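Arginine kinase (PDB 6VVG) binds adenosine monophosphate in its nucleotide cleft and, as the granulovirus protein kinase PK-1, probably phosphorylates serine or threonine residues. Local coordinates at residues Asp98-Asp101 / Phe102-Met105; Asp141-Leu144 / Glu145-Leu148. All coordinates share one frame; numbering follows the deposited sequence.

Contact 1: residues Asp98-Asp101 / Phe102-Met105; sequences DLFD and FVKM
The turn that follows the hinge of the kinase domain, in the region of helix αD in related kinases, brings Lys104 over Phe100 and alongside Asp101. At the polar end, Lys104 NZ makes a salt bridge 2.8 Å long with Asp101 OD1, reaching the oxygen from 51° above the carboxylate plane. The two side chains lie side by side and point the same way, with CG and CE of the lysine running past the backbone O of Asp101. The lysine CG sits between its own backbone N and carbonyl carbon (chi1 61°), and from there an extended chain is long enough to carry NZ to the carboxylate. Its CB meanwhile rests over one face of the Phe100 ring, a CH-pi contact 4.0 Å from the centroid, with the two side chains crossing at about a right angle.

The other carboxylate oxygen of Asp101 works in the opposite direction along the chain. OD2 accepts from Asp98 N at 3.2 Å, while Asp98 OD1 accepts from Asp101 N at 3.1 Å: a reciprocal pair of bonds, of which the one to Asp98 OD1 makes an Asx motif. Asp101 therefore has both oxygens engaged, one by the start of the turn and one by the lysine beyond it. The backbone of the turn is tied by Phe102 N to Leu99 O at 3.1 Å and by Val103 N to Phe100 O, also 3.1 Å. Phe102 presents its ring edge to the carbonyl of Asp98, CD1 lying 3.3 Å from that O.

On the inner side Phe102 packs edge-to-face with Tyr149 and against Leu111 and Leu113, and Leu99 leans on Leu147, anchoring this loop between strand 87-92 and helix 115-133 to strand 147-148.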
loop_
_atom_site.group_PDB
_atom_site.type_symbol
_atom_site.label_atom_id
_atom_site.label_comp_id
_atom_site.label_asym_id
_atom_site.label_seq_id
_atom_site.Cartn_x
_atom_site.Cartn_y
_atom_site.Cartn_z
ATOM N N ASP A 98 -20.301 3.869 -18.009
ATOM C CA ASP A 98 -18.882 3.581 -18.157
ATOM C C ASP A 98 -18.573 3.472 -19.643
ATOM O O ASP A 98 -19.470 3.514 -20.489
ATOM C CB ASP A 98 -18.484 2.305 -17.408
ATOM C CG ASP A 98 -19.290 1.097 -17.837
ATOM O OD1 ASP A 98 -19.343 0.803 -19.049
ATOM O OD2 ASP A 98 -19.868 0.430 -16.955
ATOM N N LEU A 99 -17.285 3.325 -19.955
ATOM C CA LEU A 99 -16.871 3.334 -21.353
ATOM C C LEU A 99 -17.395 2.117 -22.101
ATOM O O LEU A 99 -17.571 2.175 -23.324
ATOM C CB LEU A 99 -15.347 3.411 -21.447
ATOM C CG LEU A 99 -14.740 4.674 -20.831
ATOM C CD1 LEU A 99 -13.233 4.740 -21.060
ATOM C CD2 LEU A 99 -15.406 5.941 -21.371
ATOM N N PHE A 100 -17.666 1.014 -21.398
ATOM C CA PHE A 100 -18.227 -0.147 -22.081
ATOM C C PHE A 100 -19.616 0.147 -22.626
ATOM O O PHE A 100 -20.000 -0.390 -23.672
ATOM C CB PHE A 100 -18.294 -1.349 -21.145
ATOM C CG PHE A 100 -18.880 -2.579 -21.786
ATOM C CD1 PHE A 100 -18.132 -3.334 -22.678
ATOM C CD2 PHE A 100 -20.177 -2.980 -21.502
ATOM C CE1 PHE A 100 -18.661 -4.466 -23.268
ATOM C CE2 PHE A 100 -20.711 -4.116 -22.090
ATOM C CZ PHE A 100 -19.951 -4.857 -22.975
ATOM N N ASP A 101 -20.387 0.984 -21.927
ATOM C CA ASP A 101 -21.717 1.338 -22.412
ATOM C C ASP A 101 -21.652 1.977 -23.793
ATOM O O ASP A 101 -22.611 1.882 -24.568
ATOM C CB ASP A 101 -22.405 2.290 -21.430
ATOM C CG ASP A 101 -22.791 1.614 -20.126
ATOM O OD1 ASP A 101 -23.047 0.392 -20.136
ATOM O OD2 ASP A 101 -22.838 2.311 -19.089
ATOM N N PHE A 102 -20.537 2.625 -24.119
ATOM C CA PHE A 102 -20.408 3.351 -25.375
ATOM C C PHE A 102 -19.899 2.492 -26.518
ATOM O O PHE A 102 -19.843 2.968 -27.656
ATOM C CB PHE A 102 -19.480 4.555 -25.190
ATOM C CG PHE A 102 -20.080 5.654 -24.366
ATOM C CD1 PHE A 102 -20.055 5.593 -22.985
ATOM C CD2 PHE A 102 -20.677 6.744 -24.974
ATOM C CE1 PHE A 102 -20.614 6.602 -22.221
ATOM C CE2 PHE A 102 -21.236 7.756 -24.218
ATOM C CZ PHE A 102 -21.205 7.684 -22.840
ATOM N N VAL A 103 -19.539 1.229 -26.264
ATOM C CA VAL A 103 -19.078 0.338 -27.301
ATOM C C VAL A 103 -19.863 -0.962 -27.372
ATOM O O VAL A 103 -19.698 -1.724 -28.330
ATOM C CB VAL A 103 -17.568 0.022 -27.155
ATOM C CG1 VAL A 103 -16.766 1.306 -27.001
ATOM C CG2 VAL A 103 -17.332 -0.910 -25.972
ATOM N N LYS A 104 -20.732 -1.230 -26.396
ATOM C CA LYS A 104 -21.448 -2.494 -26.358
ATOM C C LYS A 104 -22.406 -2.631 -27.540
ATOM O O LYS A 104 -22.791 -1.657 -28.194
ATOM C CB LYS A 104 -22.230 -2.619 -25.054
ATOM C CG LYS A 104 -23.284 -1.533 -24.849
ATOM C CD LYS A 104 -24.003 -1.721 -23.518
ATOM C CE LYS A 104 -24.938 -0.563 -23.218
ATOM N NZ LYS A 104 -25.202 -0.440 -21.751
ATOM N N MET A 105 -22.812 -3.878 -27.785
ATOM C CA MET A 105 -23.672 -4.173 -28.927
ATOM C C MET A 105 -25.089 -3.655 -28.708
ATOM O O MET A 105 -25.702 -3.109 -29.630
ATOM C CB MET A 105 -23.707 -5.676 -29.184
ATOM C CG MET A 105 -22.362 -6.326 -29.400
ATOM S SD MET A 105 -22.412 -7.724 -30.543
ATOM C CE MET A 105 -23.465 -8.865 -29.653
#

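Contact 2: residues Asp141-Leu144 / Glu145-Leu148; sequences DVKL and ENLL. With AMP (adenosine monophosphate), chain C.
In the catalytic loop of the kinase fold, Asn146 reaches back to Asp141 and draws the two ends of the bend together. Its ND2 donates to the backbone O of Asp141 at 2.9 Å, a fairly straight bond (158°) that lies in the carbonyl plane and only 10° out of the amide plane. This in-plane bond helps set the rotation of the amide. The carboxylate of Asp141 is close by, but its plane is turned well away from that of the amide.

Two backbone bonds close the turn: Asn146 N to Lys143 O at 2.9 Å and Leu147 N to Leu144 O at 3.1 Å. Leu147 CG lies against the carbonyl of Lys143, 3.3 Å from its O. Glu145, its chain bent at chi2 (83°), sets OE1 against Lys143 CD at 3.4 Å, while the lysine amine goes elsewhere, to Thr176 OG1, with a long salt bridge to Asp141 OD2.

Val142 and Leu147 pack on helices 115-133 and 192-208, and Asp141 N is hydrogen-bonded to His139 ND1. The sequence Asp-x-Lys-x-x-Asn, running into a short strand, is the signature of protein kinase catalytic loops, here in a His-Asn-Asp version of the His-Arg-Asp motif.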
loop_
_atom_site.group_PDB
_atom_site.type_symbol
_atom_site.label_atom_id
_atom_site.label_comp_id
_atom_site.label_asym_id
_atom_site.label_seq_id
_atom_site.Cartn_x
_atom_site.Cartn_y
_atom_site.Cartn_z
ATOM N N ASP A 141 -6.063 -3.108 -12.968
ATOM C CA ASP A 141 -7.242 -3.682 -13.617
ATOM C C ASP A 141 -7.949 -2.621 -14.482
ATOM O O ASP A 141 -9.170 -2.459 -14.418
ATOM C CB ASP A 141 -8.209 -4.281 -12.582
ATOM C CG ASP A 141 -9.104 -5.325 -13.207
ATOM O OD1 ASP A 141 -8.737 -5.912 -14.245
ATOM O OD2 ASP A 141 -10.179 -5.581 -12.684
ATOM N N VAL A 142 -7.187 -1.755 -15.144
ATOM C CA VAL A 142 -7.764 -0.765 -16.049
ATOM C C VAL A 142 -8.517 -1.479 -17.167
ATOM O O VAL A 142 -7.948 -2.319 -17.873
ATOM C CB VAL A 142 -6.664 0.132 -16.626
ATOM C CG1 VAL A 142 -7.235 1.119 -17.619
ATOM C CG2 VAL A 142 -5.907 0.828 -15.501
ATOM N N LYS A 143 -9.793 -1.144 -17.332
ATOM C CA LYS A 143 -10.609 -1.672 -18.415
ATOM C C LYS A 143 -11.864 -0.818 -18.518
ATOM O O LYS A 143 -12.159 -0.003 -17.640
ATOM C CB LYS A 143 -10.962 -3.144 -18.191
ATOM C CG LYS A 143 -11.517 -3.464 -16.810
ATOM C CD LYS A 143 -11.968 -4.922 -16.736
ATOM C CE LYS A 143 -12.197 -5.362 -15.298
ATOM N NZ LYS A 143 -12.983 -6.628 -15.220
ATOM N N LEU A 144 -12.610 -1.030 -19.603
ATOM C CA LEU A 144 -13.791 -0.219 -19.873
ATOM C C LEU A 144 -14.727 -0.172 -18.670
ATOM O O LEU A 144 -15.233 0.891 -18.299
ATOM C CB LEU A 144 -14.529 -0.772 -21.092
ATOM C CG LEU A 144 -13.729 -0.924 -22.385
ATOM C CD1 LEU A 144 -14.491 -1.723 -23.424
ATOM C CD2 LEU A 144 -13.384 0.460 -22.911
ATOM N N GLU A 145 -14.971 -1.327 -18.052
ATOM C CA GLU A 145 -15.948 -1.411 -16.976
ATOM C C GLU A 145 -15.508 -0.669 -15.718
ATOM O O GLU A 145 -16.346 -0.393 -14.852
ATOM C CB GLU A 145 -16.217 -2.882 -16.656
ATOM C CG GLU A 145 -16.795 -3.685 -17.823
ATOM C CD GLU A 145 -15.736 -4.176 -18.802
ATOM O OE1 GLU A 145 -14.566 -3.759 -18.681
ATOM O OE2 GLU A 145 -16.075 -4.975 -19.700
ATOM N N ASN A 146 -14.225 -0.332 -15.597
ATOM C CA ASN A 146 -13.719 0.394 -14.441
ATOM C C ASN A 146 -13.434 1.861 -14.751
ATOM O O ASN A 146 -12.738 2.529 -13.979
ATOM C CB ASN A 146 -12.460 -0.285 -13.901
ATOM C CG ASN A 146 -12.761 -1.592 -13.205
ATOM O OD1 ASN A 146 -13.886 -1.827 -12.769
ATOM N ND2 ASN A 146 -11.756 -2.455 -13.097
ATOM N N LEU A 147 -13.955 2.374 -15.862
ATOM C CA LEU A 147 -13.787 3.769 -16.264
ATOM C C LEU A 147 -15.193 4.345 -16.415
ATOM O O LEU A 147 -15.817 4.233 -17.474
ATOM C CB LEU A 147 -12.970 3.876 -17.546
ATOM C CG LEU A 147 -11.596 3.211 -17.422
ATOM C CD1 LEU A 147 -10.848 3.198 -18.742
ATOM C CD2 LEU A 147 -10.756 3.903 -16.342
ATOM N N LEU A 148 -15.697 4.942 -15.338
ATOM C CA LEU A 148 -17.045 5.493 -15.327
ATOM C C LEU A 148 -17.080 6.802 -16.109
ATOM O O LEU A 148 -16.145 7.603 -16.046
ATOM C CB LEU A 148 -17.513 5.714 -13.890
ATOM C CG LEU A 148 -17.224 4.581 -12.900
ATOM C CD1 LEU A 148 -17.904 4.831 -11.552
ATOM C CD2 LEU A 148 -17.646 3.228 -13.472
HETATM P P AMP C . -16.905 -1.873 -8.948
HETATM O O1P AMP C . -16.471 -2.978 -9.885
HETATM O O2P AMP C . -16.650 -0.555 -9.636
HETATM O O3P AMP C . -16.242 -2.109 -7.612
HETATM O "O5'" AMP C . -18.475 -1.970 -8.699
HETATM C "C5'" AMP C . -19.319 -2.655 -9.612
HETATM C "C4'" AMP C . -20.111 -1.700 -10.471
HETATM O "O4'" AMP C . -20.848 -0.767 -9.632
HETATM C "C3'" AMP C . -19.308 -0.796 -11.394
HETATM O "O3'" AMP C . -18.871 -1.453 -12.572
HETATM C "C2'" AMP C . -20.288 0.338 -11.653
HETATM O "O2'" AMP C . -21.300 -0.067 -12.564
HETATM C "C1'" AMP C . -20.911 0.497 -10.266
HETATM N N9 AMP C . -20.148 1.460 -9.451
HETATM C C8 AMP C . -19.045 1.145 -8.767
HETATM N N7 AMP C . -18.607 2.249 -8.159
HETATM C C5 AMP C . -19.442 3.250 -8.473
HETATM C C6 AMP C . -19.447 4.577 -8.116
HETATM N N6 AMP C . -18.568 5.372 -7.282
HETATM N N1 AMP C . -20.396 5.384 -8.566
HETATM C C2 AMP C . -21.363 4.893 -9.379
HETATM N N3 AMP C . -21.361 3.587 -9.733
HETATM C C4 AMP C . -20.394 2.768 -9.276
#

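How the contacts relate
Contact 1 and contact 2, with centres 11 Å apart, come in series along the chain but meet in space beside the nucleotide. A probable hydrogen bond from Leu99 N to Leu147 O, 3.0 Å, joins the turn of 98-105 to strand 147-148. Next to it Asp98 CB packs 3.3 Å from Leu147 O, and Leu144 CB lies 3.6 Å from Phe100 N. Contact 2 supplies Glu145 and Leu148 to the AMP pocket: Leu148 CD1 comes within 3.8 Å of adenine C6, and Glu145 O lies 3.6 Å from ribose O3'. Contact 1 stands just beside the pocket, the side chain of Asp98 staying about 5 Å from the ligand.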